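PadR family transcriptional regulator (Listeria monocytogenes, PDB 6ABQ) probably binds DNA through a winged helix-turn-helix domain as a PadR-type transcription factor whose activity appears to be regulated by a ligand. Local coordinates at residues B[17-22]-B[58-63]; B[24-29]-B[82-87]; B[66-71]-B[78-83]. One frame throughout, in Å; residues are numbered along the deposited sequence.

Interaction 1 (B[17-22]-B[58-63])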
ATOM      1  N   SER B  17       4.611   0.364  -0.358  1.00 33.67           N
ATOM      2  CA  SER B  17       5.119   1.287  -1.374  1.00 33.17           C
ATOM      3  C   SER B  17       6.201   2.195  -0.811  1.00 32.25           C
ATOM      4  O   SER B  17       7.168   2.498  -1.505  1.00 33.35           O
ATOM      5  CB  SER B  17       3.989   2.119  -1.975  1.00 32.39           C
ATOM      6  OG  SER B  17       3.207   1.322  -2.838  1.00 34.04           O
ATOM      7  N   LEU B  18       6.024   2.603   0.449  1.00 31.06           N
ATOM      8  CA  LEU B  18       6.922   3.529   1.146  1.00 30.86           C
ATOM      9  C   LEU B  18       8.381   3.099   1.172  1.00 31.88           C
ATOM     10  O   LEU B  18       9.259   3.904   0.849  1.00 32.68           O
ATOM     11  CB  LEU B  18       6.430   3.823   2.569  1.00 30.72           C
ATOM     12  CG  LEU B  18       5.499   5.026   2.734  1.00 30.51           C
ATOM     13  CD1 LEU B  18       5.157   5.218   4.209  1.00 31.69           C
ATOM     14  CD2 LEU B  18       6.107   6.295   2.140  1.00 31.07           C
ATOM     15  N   GLU B  19       8.622   1.841   1.542  1.00 32.46           N
ATOM     16  CA  GLU B  19       9.959   1.260   1.540  1.00 33.83           C
ATOM     17  C   GLU B  19      10.633   1.345   0.157  1.00 35.29           C
ATOM     18  O   GLU B  19      11.807   1.716   0.057  1.00 36.53           O
ATOM     19  CB  GLU B  19       9.902  -0.189   2.020  1.00 35.10           C
ATOM     20  CG  GLU B  19      11.270  -0.789   2.276  1.00 36.79           C
ATOM     21  CD  GLU B  19      11.222  -2.193   2.829  1.00 38.84           C
ATOM     22  OE1 GLU B  19      10.666  -2.394   3.931  1.00 39.01           O
ATOM     23  OE2 GLU B  19      11.773  -3.094   2.164  1.00 41.19           O
ATOM     24  N   GLY B  20       9.876   1.016  -0.891  1.00 21.54           N
ATOM     25  CA  GLY B  20      10.355   1.032  -2.268  1.00 22.06           C
ATOM     26  C   GLY B  20      10.745   2.420  -2.734  1.00 19.73           C
ATOM     27  O   GLY B  20      11.773   2.590  -3.399  1.00 19.08           O
ATOM     28  N   MET B  21       9.918   3.404  -2.373  1.00 19.02           N
ATOM     29  CA  MET B  21      10.165   4.818  -2.678  1.00 17.37           C
ATOM     30  C   MET B  21      11.464   5.311  -2.058  1.00 14.69           C
ATOM     31  O   MET B  21      12.263   5.971  -2.731  1.00 14.20           O
ATOM     32  CB  MET B  21       8.988   5.701  -2.230  1.00 17.61           C
ATOM     33  CG  MET B  21       7.675   5.492  -2.977  1.00 20.74           C
ATOM     34  SD  MET B  21       7.805   5.790  -4.747  1.00 22.89           S
ATOM     35  CE  MET B  21       8.255   4.168  -5.355  1.00 24.97           C
ATOM     36  N   ILE B  22      11.667   4.961  -0.789  1.00 13.63           N
ATOM     37  CA  ILE B  22      12.844   5.372  -0.027  1.00 11.70           C
ATOM     38  C   ILE B  22      14.115   4.752  -0.623  1.00 11.65           C
ATOM     39  O   ILE B  22      15.080   5.472  -0.878  1.00 10.82           O
ATOM     40  CB  ILE B  22      12.667   5.095   1.491  1.00 11.47           C
ATOM     41  CG1 ILE B  22      11.513   5.960   2.031  1.00 11.76           C
ATOM     42  CG2 ILE B  22      13.958   5.392   2.251  1.00 10.24           C
ATOM     43  CD1 ILE B  22      11.031   5.636   3.428  1.00 12.58           C
ATOM     44  N   VAL B  58      15.724   2.290   9.839  1.00 14.13           N
ATOM     45  CA  VAL B  58      16.134   1.242  10.794  1.00 15.23           C
ATOM     46  C   VAL B  58      15.815  -0.156  10.230  1.00 15.74           C
ATOM     47  O   VAL B  58      16.660  -1.055  10.279  1.00 16.20           O
ATOM     48  CB  VAL B  58      15.520   1.463  12.206  1.00 16.58           C
ATOM     49  CG1 VAL B  58      15.637   0.222  13.088  1.00 18.25           C
ATOM     50  CG2 VAL B  58      16.186   2.654  12.890  1.00 16.49           C
ATOM     51  N   ARG B  59      14.615  -0.305   9.667  1.00 15.90           N
ATOM     52  CA  ARG B  59      14.187  -1.555   9.033  1.00 16.62           C
ATOM     53  C   ARG B  59      15.102  -1.948   7.864  1.00 15.93           C
ATOM     54  O   ARG B  59      15.494  -3.115   7.745  1.00 16.71           O
ATOM     55  CB  ARG B  59      12.722  -1.482   8.588  1.00 17.21           C
ATOM     56  CG  ARG B  59      12.196  -2.795   8.029  1.00 18.39           C
ATOM     57  CD  ARG B  59      10.686  -2.784   7.890  1.00 19.63           C
ATOM     58  NE  ARG B  59      10.237  -2.182   6.633  1.00 19.15           N
ATOM     59  CZ  ARG B  59       9.344  -1.194   6.523  1.00 19.33           C
ATOM     60  NH1 ARG B  59       8.780  -0.652   7.593  1.00 19.92           N
ATOM     61  NH2 ARG B  59       9.014  -0.748   5.317  1.00 19.25           N
ATOM     62  N   LEU B  60      15.437  -0.958   7.031  1.00 14.79           N
ATOM     63  CA  LEU B  60      16.347  -1.132   5.892  1.00 14.43           C
ATOM     64  C   LEU B  60      17.747  -1.600   6.279  1.00 14.62           C
ATOM     65  O   LEU B  60      18.322  -2.446   5.585  1.00 15.18           O
ATOM     66  CB  LEU B  60      16.428   0.143   5.054  1.00 13.58           C
ATOM     67  CG  LEU B  60      15.174   0.578   4.291  1.00 13.77           C
ATOM     68  CD1 LEU B  60      15.455   1.881   3.555  1.00 13.21           C
ATOM     69  CD2 LEU B  60      14.695  -0.504   3.345  1.00 14.78           C
ATOM     70  N   GLU B  61      18.280  -1.051   7.372  1.00 14.49           N
ATOM     71  CA  GLU B  61      19.557  -1.504   7.948  1.00 15.15           C
ATOM     72  C   GLU B  61      19.488  -2.978   8.328  1.00 16.49           C
ATOM     73  O   GLU B  61      20.370  -3.752   7.964  1.00 17.21           O
ATOM     74  CB  GLU B  61      19.916  -0.708   9.207  1.00 15.27           C
ATOM     75  CG  GLU B  61      20.333   0.733   8.978  1.00 14.35           C
ATOM     76  CD  GLU B  61      20.611   1.468  10.275  1.00 14.84           C
ATOM     77  OE1 GLU B  61      20.599   0.850  11.356  1.00 16.04           O
ATOM     78  OE2 GLU B  61      20.848   2.681  10.217  1.00 14.31           O
ATOM     79  N   LYS B  62      18.439  -3.340   9.066  1.00 17.10           N
ATOM     80  CA  LYS B  62      18.225  -4.710   9.540  1.00 18.73           C
ATOM     81  C   LYS B  62      18.032  -5.681   8.374  1.00 19.05           C
ATOM     82  O   LYS B  62      18.469  -6.827   8.445  1.00 20.40           O
ATOM     83  CB  LYS B  62      17.069  -4.768  10.548  1.00 19.65           C
ATOM     84  CG  LYS B  62      17.430  -4.117  11.876  1.00 20.18           C
ATOM     85  CD  LYS B  62      16.249  -3.881  12.804  1.00 21.17           C
ATOM     86  CE  LYS B  62      16.733  -3.193  14.072  1.00 21.98           C
ATOM     87  NZ  LYS B  62      15.699  -3.046  15.128  1.00 23.62           N
ATOM     88  N   LYS B  63      17.428  -5.190   7.293  1.00 18.09           N
ATOM     89  CA  LYS B  63      17.324  -5.912   6.023  1.00 18.52           C
ATOM     90  C   LYS B  63      18.664  -6.035   5.276  1.00 18.53           C
ATOM     91  O   LYS B  63      18.790  -6.844   4.361  1.00 19.43           O
ATOM     92  CB  LYS B  63      16.268  -5.263   5.127  1.00 17.92           C
ATOM     93  CG  LYS B  63      14.826  -5.571   5.505  1.00 18.76           C
ATOM     94  CD  LYS B  63      13.857  -5.210   4.389  1.00 18.84           C
ATOM     95  CE  LYS B  63      12.431  -5.560   4.786  1.00 20.11           C
ATOM     96  NZ  LYS B  63      11.484  -5.437   3.640  1.00 20.83           N
TER
HETATM   97  O   HOH W   1       6.664   0.581   3.565  1.00  7.91           O
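Helix 17-22 and helix 58-62 cross at 77° with their axes 11.6 Å apart, a wide gap, and Glu19 comes nearest to Leu60 in the backbone register. Glu19 does most of the spanning. With CG anti to the backbone N (chi1 -170°) and the chain extended beyond it, its carboxylate is carried between Arg59 and Lys63. Arg59 meets it side-on: NE and NH2 each lie 2.7 Å from Glu19 OE1, which sits in the guanidinium plane, though the two flat groups are turned 40° apart. NH2 reaches the anti lone pair of OE1, whereas NE approaches nearly along the C-O axis. Lys63 comes head-on toward Glu19 and gives NZ to the syn lone pair of Glu19 OE2 at 2.8 Å, with a weak second bond to OE1. Both carboxylate oxygens are thus engaged, which would favour the ionised form of this buried acid. Beside the salt bridges, Leu60 CD2 packs on Glu19 CG at 3.6 Å, and Leu60 CD1 lies 4.0 Å from Ile22 CG2. Helix 33-42 adds Ile36 and Leu40 beside Ile22. Such a salt-bridge network flanked by apolar contacts joins the first and third helices of the three-helix winged helix-turn-helix core expected of PadR regulators.

Interaction 2 (B[24-29]-B[82-87]); sequences ERISRG and YTLSPA
In Ile26, chi1 of -60° sets CG2 anti to the backbone N and sends CG1 beside it, splitting the side chain over the strand; in Leu84, CG lies anti to the carbonyl carbon (chi1 -66°), and its two methyls reach back to the helix. Ile26 CG2 rests on the strand backbone, 3.4 Å from Tyr82 O and 3.6 Å from Thr83 C, and also meets Leu84 CD2 at 3.8 Å. The other branch of Ile26 ends in CD1, 4.1 Å from Tyr82 CB, the two side chains crossing at a slant. Leu84 CD1 covers the next residue of the helix, touching Ser27 CB at 3.5 Å. The polar end of Ser27 is turned to its own helix, where OG donates to Glu24 O at 2.6 Å.

In winged-helix terms, this is where the C-terminal end of the first helix, 17-27, packs against the second wing strand, 78-84, just before the chain enters helix 86-110. A single water joins the two backbones, donating to Ile26 O at 2.9 Å and accepting from Leu84 N at 2.8 Å. Gly29, with positive phi, takes the chain out of the helix, and just beyond it Thr31 makes a backbone hydrogen bond with Tyr82. At the other end Ser85 occupies the N-cap of helix 86-110; its OG is hydrogen-bonded to Gly64 O and weakly to Gly88 N. Away from the strand, Arg28 NH1 hydrogen-bonds Ala114 O of the second subunit.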
ATOM      1  N   GLU B  24      14.442   3.744  -3.696  1.00 15.55           N
ATOM      2  CA  GLU B  24      14.586   4.452  -4.979  1.00 16.79           C
ATOM      3  C   GLU B  24      15.282   5.805  -4.834  1.00 15.22           C
ATOM      4  O   GLU B  24      16.178   6.114  -5.613  1.00 16.14           O
ATOM      5  CB  GLU B  24      13.229   4.601  -5.690  1.00 18.87           C
ATOM      6  CG  GLU B  24      13.269   5.364  -7.015  1.00 20.91           C
ATOM      7  CD  GLU B  24      13.927   4.600  -8.164  1.00 23.69           C
ATOM      8  OE1 GLU B  24      13.871   3.354  -8.209  1.00 25.11           O
ATOM      9  OE2 GLU B  24      14.501   5.261  -9.045  1.00 25.06           O
ATOM     10  N   ARG B  25      14.872   6.591  -3.838  1.00 13.48           N
ATOM     11  CA  ARG B  25      15.500   7.877  -3.535  1.00 12.52           C
ATOM     12  C   ARG B  25      16.969   7.706  -3.106  1.00 11.77           C
ATOM     13  O   ARG B  25      17.835   8.464  -3.559  1.00 12.46           O
ATOM     14  CB  ARG B  25      14.690   8.646  -2.476  1.00 11.44           C
ATOM     15  CG  ARG B  25      15.327   9.938  -1.953  1.00 10.97           C
ATOM     16  CD  ARG B  25      15.527  10.982  -3.051  1.00 12.66           C
ATOM     17  NE  ARG B  25      16.353  12.099  -2.605  1.00 12.95           N
ATOM     18  CZ  ARG B  25      17.687  12.123  -2.623  1.00 13.26           C
ATOM     19  NH1 ARG B  25      18.389  11.091  -3.075  1.00 13.17           N
ATOM     20  NH2 ARG B  25      18.326  13.200  -2.187  1.00 14.20           N
ATOM     21  N   ILE B  26      17.237   6.714  -2.255  1.00 10.94           N
ATOM     22  CA  ILE B  26      18.610   6.413  -1.800  1.00 10.70           C
ATOM     23  C   ILE B  26      19.515   5.968  -2.967  1.00 12.30           C
ATOM     24  O   ILE B  26      20.688   6.365  -3.033  1.00 12.79           O
ATOM     25  CB  ILE B  26      18.629   5.413  -0.606  1.00 10.12           C
ATOM     26  CG1 ILE B  26      17.857   5.988   0.597  1.00  9.16           C
ATOM     27  CG2 ILE B  26      20.054   5.096  -0.169  1.00 10.39           C
ATOM     28  CD1 ILE B  26      17.627   5.014   1.748  1.00  9.35           C
ATOM     29  N   SER B  27      18.953   5.185  -3.893  1.00 13.68           N
ATOM     30  CA  SER B  27      19.661   4.695  -5.085  1.00 15.95           C
ATOM     31  C   SER B  27      20.225   5.817  -5.963  1.00 17.23           C
ATOM     32  O   SER B  27      21.197   5.618  -6.694  1.00 19.19           O
ATOM     33  CB  SER B  27      18.734   3.828  -5.945  1.00 17.95           C
ATOM     34  OG  SER B  27      17.942   4.621  -6.817  1.00 19.11           O
ATOM     35  N   ARG B  28      19.585   6.979  -5.899  1.00 16.65           N
ATOM     36  CA  ARG B  28      19.949   8.112  -6.742  1.00 18.53           C
ATOM     37  C   ARG B  28      21.149   8.905  -6.210  1.00 18.40           C
ATOM     38  O   ARG B  28      21.809   9.615  -6.965  1.00 20.80           O
ATOM     39  CB  ARG B  28      18.713   8.988  -6.984  1.00 18.79           C
ATOM     40  CG  ARG B  28      17.697   8.267  -7.861  1.00 20.41           C
ATOM     41  CD  ARG B  28      16.357   8.977  -7.966  1.00 20.77           C
ATOM     42  NE  ARG B  28      15.474   8.262  -8.893  1.00 23.18           N
ATOM     43  CZ  ARG B  28      14.197   8.570  -9.133  1.00 24.31           C
ATOM     44  NH1 ARG B  28      13.623   9.602  -8.525  1.00 23.12           N
ATOM     45  NH2 ARG B  28      13.494   7.840  -9.993  1.00 27.16           N
ATOM     46  N   GLY B  29      21.430   8.752  -4.915  1.00 16.22           N
ATOM     47  CA  GLY B  29      22.553   9.427  -4.251  1.00 16.50           C
ATOM     48  C   GLY B  29      22.399   9.450  -2.738  1.00 14.40           C
ATOM     49  O   GLY B  29      21.271   9.418  -2.227  1.00 12.84           O
ATOM     50  N   TYR B  82      22.777   7.648   3.995  1.00 13.18           N
ATOM     51  CA  TYR B  82      22.491   6.306   3.534  1.00 13.13           C
ATOM     52  C   TYR B  82      22.779   6.177   2.049  1.00 14.00           C
ATOM     53  O   TYR B  82      22.410   7.055   1.263  1.00 14.28           O
ATOM     54  CB  TYR B  82      21.037   5.934   3.845  1.00 12.33           C
ATOM     55  CG  TYR B  82      20.746   5.839   5.333  1.00 11.96           C
ATOM     56  CD1 TYR B  82      20.586   6.995   6.119  1.00 11.82           C
ATOM     57  CD2 TYR B  82      20.650   4.595   5.963  1.00 12.10           C
ATOM     58  CE1 TYR B  82      20.332   6.906   7.482  1.00 11.91           C
ATOM     59  CE2 TYR B  82      20.390   4.495   7.327  1.00 12.23           C
ATOM     60  CZ  TYR B  82      20.232   5.648   8.076  1.00 12.17           C
ATOM     61  OH  TYR B  82      19.976   5.547   9.411  1.00 12.70           O
ATOM     62  N   THR B  83      23.482   5.099   1.691  1.00 14.75           N
ATOM     63  CA  THR B  83      23.617   4.642   0.302  1.00 15.89           C
ATOM     64  C   THR B  83      23.105   3.203   0.205  1.00 15.88           C
ATOM     65  O   THR B  83      22.978   2.522   1.229  1.00 15.24           O
ATOM     66  CB  THR B  83      25.065   4.726  -0.218  1.00 17.52           C
ATOM     67  OG1 THR B  83      25.963   4.134   0.737  1.00 17.71           O
ATOM     68  CG2 THR B  83      25.455   6.171  -0.473  1.00 18.06           C
ATOM     69  N   LEU B  84      22.795   2.739  -1.005  1.00 16.88           N
ATOM     70  CA  LEU B  84      22.400   1.341  -1.176  1.00 17.27           C
ATOM     71  C   LEU B  84      23.609   0.410  -1.161  1.00 18.43           C
ATOM     72  O   LEU B  84      24.635   0.698  -1.771  1.00 19.75           O
ATOM     73  CB  LEU B  84      21.586   1.121  -2.458  1.00 18.31           C
ATOM     74  CG  LEU B  84      20.184   1.718  -2.657  1.00 17.79           C
ATOM     75  CD1 LEU B  84      19.545   1.069  -3.877  1.00 19.44           C
ATOM     76  CD2 LEU B  84      19.275   1.553  -1.444  1.00 16.29           C
ATOM     77  N   SER B  85      23.472  -0.697  -0.435  1.00 18.23           N
ATOM     78  CA  SER B  85      24.384  -1.826  -0.543  1.00 19.70           C
ATOM     79  C   SER B  85      23.985  -2.604  -1.806  1.00 21.11           C
ATOM     80  O   SER B  85      22.888  -2.369  -2.338  1.00 20.75           O
ATOM     81  CB  SER B  85      24.281  -2.704   0.712  1.00 19.28           C
ATOM     82  OG  SER B  85      23.065  -3.431   0.758  1.00 18.92           O
ATOM     83  N   PRO B  86      24.859  -3.519  -2.304  1.00 23.04           N
ATOM     84  CA  PRO B  86      24.443  -4.348  -3.454  1.00 24.69           C
ATOM     85  C   PRO B  86      23.104  -5.079  -3.253  1.00 24.07           C
ATOM     86  O   PRO B  86      22.314  -5.154  -4.203  1.00 24.88           O
ATOM     87  CB  PRO B  86      25.606  -5.333  -3.610  1.00 26.79           C
ATOM     88  CG  PRO B  86      26.789  -4.517  -3.202  1.00 26.82           C
ATOM     89  CD  PRO B  86      26.309  -3.668  -2.045  1.00 24.28           C
ATOM     90  N   ALA B  87      22.855  -5.570  -2.033  1.00 22.99           N
ATOM     91  CA  ALA B  87      21.570  -6.167  -1.652  1.00 22.50           C
ATOM     92  C   ALA B  87      20.383  -5.188  -1.780  1.00 21.24           C
ATOM     93  O   ALA B  87      19.294  -5.592  -2.195  1.00 21.79           O
ATOM     94  CB  ALA B  87      21.639  -6.750  -0.246  1.00 21.93           C
TER
HETATM   95  O   HOH W   2      22.933   4.504  -3.168  1.00  5.21           O

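Interaction 3 (B[66-71]-B[78-83]); sequences VEIEKK and PRKFYT
Lys71 lies across Phe81 at about a right angle, its CE 3.9 Å from the ring centroid and over the centre of one face. NZ continues almost along the ring normal to 4.9 Å from the centroid, a cation-pi contact, and its charge is also met by a salt bridge to Glu30. The lysine comes over the ring because chi1 of 63° places CG between its backbone N and carbonyl carbon, from where the chain runs extended. Glu69 O and Lys71 O lie at the ring's edge, in its plane, while Tyr32 makes an edge-to-face contact with Phe81. On the opposite face of the hairpin, Ile68 runs alongside Tyr82 in the same direction: CG1 comes within 3.6 Å of Tyr82 CE2, and CG2 lies over one face of the ring. Val66 CG2 meets the ring edge, 3.7 Å from Tyr82 CD2.

These side chains ride on an antiparallel beta hairpin, the wing of the winged-helix fold. Its backbone ladder alternates hydrogen-bonded pairs, Glu67 with Thr83, Glu69 with Phe81 and Lys71 with Arg79, with the non-hydrogen-bonded pairs Ile68-Tyr82 and Lys70-Lys80. The bond from Phe81 N to Glu69 O is short, at 2.6 Å, and that from Glu69 N to Phe81 O is nearly straight at 172°. Further out, a water bonded to Glu67 O also meets Thr83 OG1 at 2.8 Å, and a second bonds OG1 and, weakly, Glu67 OE1. Tyr82 OH is hydrogen-bonded to Glu61 OE2 on helix 50-62, whose Leu57 also touches the tyrosine.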
ATOM      1  N   VAL B  66      21.251  -1.057   3.189  1.00 15.10           N
ATOM      2  CA  VAL B  66      21.827   0.296   3.221  1.00 14.56           C
ATOM      3  C   VAL B  66      23.172   0.360   3.933  1.00 15.11           C
ATOM      4  O   VAL B  66      23.464  -0.448   4.811  1.00 15.63           O
ATOM      5  CB  VAL B  66      20.868   1.367   3.831  1.00 13.45           C
ATOM      6  CG1 VAL B  66      19.693   1.660   2.902  1.00 13.28           C
ATOM      7  CG2 VAL B  66      20.389   0.979   5.231  1.00 13.29           C
ATOM      8  N   GLU B  67      23.972   1.349   3.537  1.00 15.30           N
ATOM      9  CA  GLU B  67      25.266   1.643   4.138  1.00 16.13           C
ATOM     10  C   GLU B  67      25.232   3.042   4.753  1.00 15.47           C
ATOM     11  O   GLU B  67      24.659   3.965   4.168  1.00 14.82           O
ATOM     12  CB  GLU B  67      26.363   1.512   3.089  1.00 17.58           C
ATOM     13  CG  GLU B  67      26.463   0.093   2.537  1.00 18.57           C
ATOM     14  CD  GLU B  67      27.572  -0.107   1.527  1.00 20.47           C
ATOM     15  OE1 GLU B  67      28.659   0.491   1.671  1.00 21.51           O
ATOM     16  OE2 GLU B  67      27.360  -0.898   0.587  1.00 21.27           O
ATOM     17  N   ILE B  68      25.818   3.181   5.942  1.00 15.94           N
ATOM     18  CA  ILE B  68      25.645   4.385   6.754  1.00 15.51           C
ATOM     19  C   ILE B  68      26.961   5.145   6.983  1.00 16.80           C
ATOM     20  O   ILE B  68      27.925   4.591   7.509  1.00 18.18           O
ATOM     21  CB  ILE B  68      24.957   4.090   8.120  1.00 15.27           C
ATOM     22  CG1 ILE B  68      23.698   3.229   7.958  1.00 14.47           C
ATOM     23  CG2 ILE B  68      24.579   5.382   8.838  1.00 14.95           C
ATOM     24  CD1 ILE B  68      23.859   1.788   8.401  1.00 15.34           C
ATOM     25  N   GLU B  69      26.980   6.414   6.575  1.00 16.64           N
ATOM     26  CA  GLU B  69      28.086   7.317   6.893  1.00 18.01           C
ATOM     27  C   GLU B  69      27.597   8.551   7.642  1.00 17.60           C
ATOM     28  O   GLU B  69      26.719   9.275   7.168  1.00 16.58           O
ATOM     29  CB  GLU B  69      28.883   7.725   5.644  1.00 19.08           C
ATOM     30  CG  GLU B  69      30.060   8.652   5.950  1.00 20.91           C
ATOM     31  CD  GLU B  69      30.840   9.120   4.733  1.00 22.41           C
ATOM     32  OE1 GLU B  69      30.462   8.822   3.577  1.00 22.10           O
ATOM     33  OE2 GLU B  69      31.858   9.807   4.941  1.00 24.29           O
ATOM     34  N   LYS B  70      28.178   8.767   8.816  1.00 18.72           N
ATOM     35  CA  LYS B  70      28.014  10.012   9.544  1.00 19.03           C
ATOM     36  C   LYS B  70      29.041  11.035   9.038  1.00 20.46           C
ATOM     37  O   LYS B  70      30.253  10.781   9.054  1.00 22.22           O
ATOM     38  CB  LYS B  70      28.177   9.768  11.048  1.00 20.07           C
ATOM     39  CG  LYS B  70      27.886  10.994  11.907  1.00 20.62           C
ATOM     40  CD  LYS B  70      28.347  10.797  13.343  1.00 22.50           C
ATOM     41  CE  LYS B  70      28.132  12.065  14.155  1.00 23.45           C
ATOM     42  NZ  LYS B  70      28.544  11.866  15.574  1.00 25.70           N
ATOM     43  N   LYS B  71      28.536  12.177   8.576  1.00 19.99           N
ATOM     44  CA  LYS B  71      29.354  13.335   8.189  1.00 21.57           C
ATOM     45  C   LYS B  71      28.523  14.615   8.268  1.00 21.12           C
ATOM     46  O   LYS B  71      27.296  14.553   8.429  1.00 19.55           O
ATOM     47  CB  LYS B  71      29.964  13.171   6.782  1.00 22.24           C
ATOM     48  CG  LYS B  71      28.962  13.084   5.640  1.00 20.76           C
ATOM     49  CD  LYS B  71      29.640  13.177   4.286  1.00 22.14           C
ATOM     50  CE  LYS B  71      28.673  12.793   3.175  1.00 20.99           C
ATOM     51  NZ  LYS B  71      29.260  13.006   1.820  1.00 22.77           N
ATOM     52  N   PRO B  78      25.675  17.454  11.594  1.00 21.28           N
ATOM     53  CA  PRO B  78      25.957  16.087  11.144  1.00 20.25           C
ATOM     54  C   PRO B  78      24.679  15.334  10.790  1.00 18.32           C
ATOM     55  O   PRO B  78      23.636  15.540  11.426  1.00 18.02           O
ATOM     56  CB  PRO B  78      26.630  15.434  12.358  1.00 21.44           C
ATOM     57  CG  PRO B  78      27.057  16.566  13.229  1.00 23.46           C
ATOM     58  CD  PRO B  78      26.033  17.638  13.014  1.00 22.92           C
ATOM     59  N   ARG B  79      24.769  14.491   9.762  1.00 17.34           N
ATOM     60  CA  ARG B  79      23.663  13.633   9.352  1.00 15.80           C
ATOM     61  C   ARG B  79      24.164  12.223   9.098  1.00 15.46           C
ATOM     62  O   ARG B  79      25.352  12.026   8.812  1.00 16.32           O
ATOM     63  CB  ARG B  79      22.979  14.173   8.084  1.00 15.21           C
ATOM     64  CG  ARG B  79      22.371  15.561   8.197  1.00 15.71           C
ATOM     65  CD  ARG B  79      21.158  15.617   9.111  1.00 15.41           C
ATOM     66  NE  ARG B  79      20.549  16.949   9.117  1.00 16.12           N
ATOM     67  CZ  ARG B  79      19.360  17.233   9.649  1.00 16.23           C
ATOM     68  NH1 ARG B  79      18.632  16.279  10.222  1.00 15.70           N
ATOM     69  NH2 ARG B  79      18.891  18.475   9.604  1.00 17.17           N
ATOM     70  N   LYS B  80      23.257  11.253   9.213  1.00 14.50           N
ATOM     71  CA  LYS B  80      23.533   9.885   8.806  1.00 14.18           C
ATOM     72  C   LYS B  80      23.166   9.734   7.334  1.00 13.49           C
ATOM     73  O   LYS B  80      21.997   9.829   6.964  1.00 12.77           O
ATOM     74  CB  LYS B  80      22.767   8.883   9.665  1.00 13.92           C
ATOM     75  CG  LYS B  80      23.442   8.535  10.988  1.00 15.15           C
ATOM     76  CD  LYS B  80      22.604   9.010  12.156  1.00 15.60           C
ATOM     77  CE  LYS B  80      22.632   8.040  13.324  1.00 16.73           C
ATOM     78  NZ  LYS B  80      23.941   8.037  14.033  1.00 18.40           N
ATOM     79  N   PHE B  81      24.178   9.536   6.499  1.00 14.11           N
ATOM     80  CA  PHE B  81      23.985   9.424   5.059  1.00 14.02           C
ATOM     81  C   PHE B  81      23.872   7.960   4.678  1.00 13.79           C
ATOM     82  O   PHE B  81      24.747   7.144   5.002  1.00 14.41           O
ATOM     83  CB  PHE B  81      25.115  10.100   4.287  1.00 15.34           C
ATOM     84  CG  PHE B  81      25.030  11.605   4.257  1.00 15.78           C
ATOM     85  CD1 PHE B  81      25.475  12.373   5.336  1.00 16.26           C
ATOM     86  CD2 PHE B  81      24.532  12.261   3.134  1.00 16.06           C
ATOM     87  CE1 PHE B  81      25.414  13.767   5.296  1.00 16.92           C
ATOM     88  CE2 PHE B  81      24.475  13.654   3.085  1.00 16.77           C
ATOM     89  CZ  PHE B  81      24.914  14.409   4.170  1.00 17.14           C
ATOM     90  N   TYR B  82      22.777   7.648   3.995  1.00 13.18           N
ATOM     91  CA  TYR B  82      22.491   6.306   3.534  1.00 13.13           C
ATOM     92  C   TYR B  82      22.779   6.177   2.049  1.00 14.00           C
ATOM     93  O   TYR B  82      22.410   7.055   1.263  1.00 14.28           O
ATOM     94  CB  TYR B  82      21.037   5.934   3.845  1.00 12.33           C
ATOM     95  CG  TYR B  82      20.746   5.839   5.333  1.00 11.96           C
ATOM     96  CD1 TYR B  82      20.586   6.995   6.119  1.00 11.82           C
ATOM     97  CD2 TYR B  82      20.650   4.595   5.963  1.00 12.10           C
ATOM     98  CE1 TYR B  82      20.332   6.906   7.482  1.00 11.91           C
ATOM     99  CE2 TYR B  82      20.390   4.495   7.327  1.00 12.23           C
ATOM    100  CZ  TYR B  82      20.232   5.648   8.076  1.00 12.17           C
ATOM    101  OH  TYR B  82      19.976   5.547   9.411  1.00 12.70           O
ATOM    102  N   THR B  83      23.482   5.099   1.691  1.00 14.75           N
ATOM    103  CA  THR B  83      23.617   4.642   0.302  1.00 15.89           C
ATOM    104  C   THR B  83      23.105   3.203   0.205  1.00 15.88           C
ATOM    105  O   THR B  83      22.978   2.522   1.229  1.00 15.24           O
ATOM    106  CB  THR B  83      25.065   4.726  -0.218  1.00 17.52           C
ATOM    107  OG1 THR B  83      25.963   4.134   0.737  1.00 17.71           O
ATOM    108  CG2 THR B  83      25.455   6.171  -0.473  1.00 18.06           C
TER
HETATM  109  O   HOH W   3      26.442   5.836   2.968  1.00  2.88           O
HETATM  110  O   HOH W   4      28.515   3.505   0.293  1.00 18.37           O

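How the interactions relate
The three contacts move outward through one winged helix-turn-helix unit. Interaction 1 lies deepest, its centre about 7 Å from that of the chain, and ties helix to helix with charges flanked by apolar side chains. Interaction 2 holds another part of helix 17-27 against strand 78-84 by methyl packing and one bridging water. Interaction 3, its centre about 16 Å from that of the chain, is the most exposed and rests on a regular backbone ladder. Tyr82 and Thr83 belong to both interactions 2 and 3, and Glu61 of 58-63 hydrogen-bonds Tyr82 OH, linking the wing to the third helix. Leu60 and Ile26 pack through their CD1 atoms; interactions 1 and 2 both also have residues that touch the second subunit.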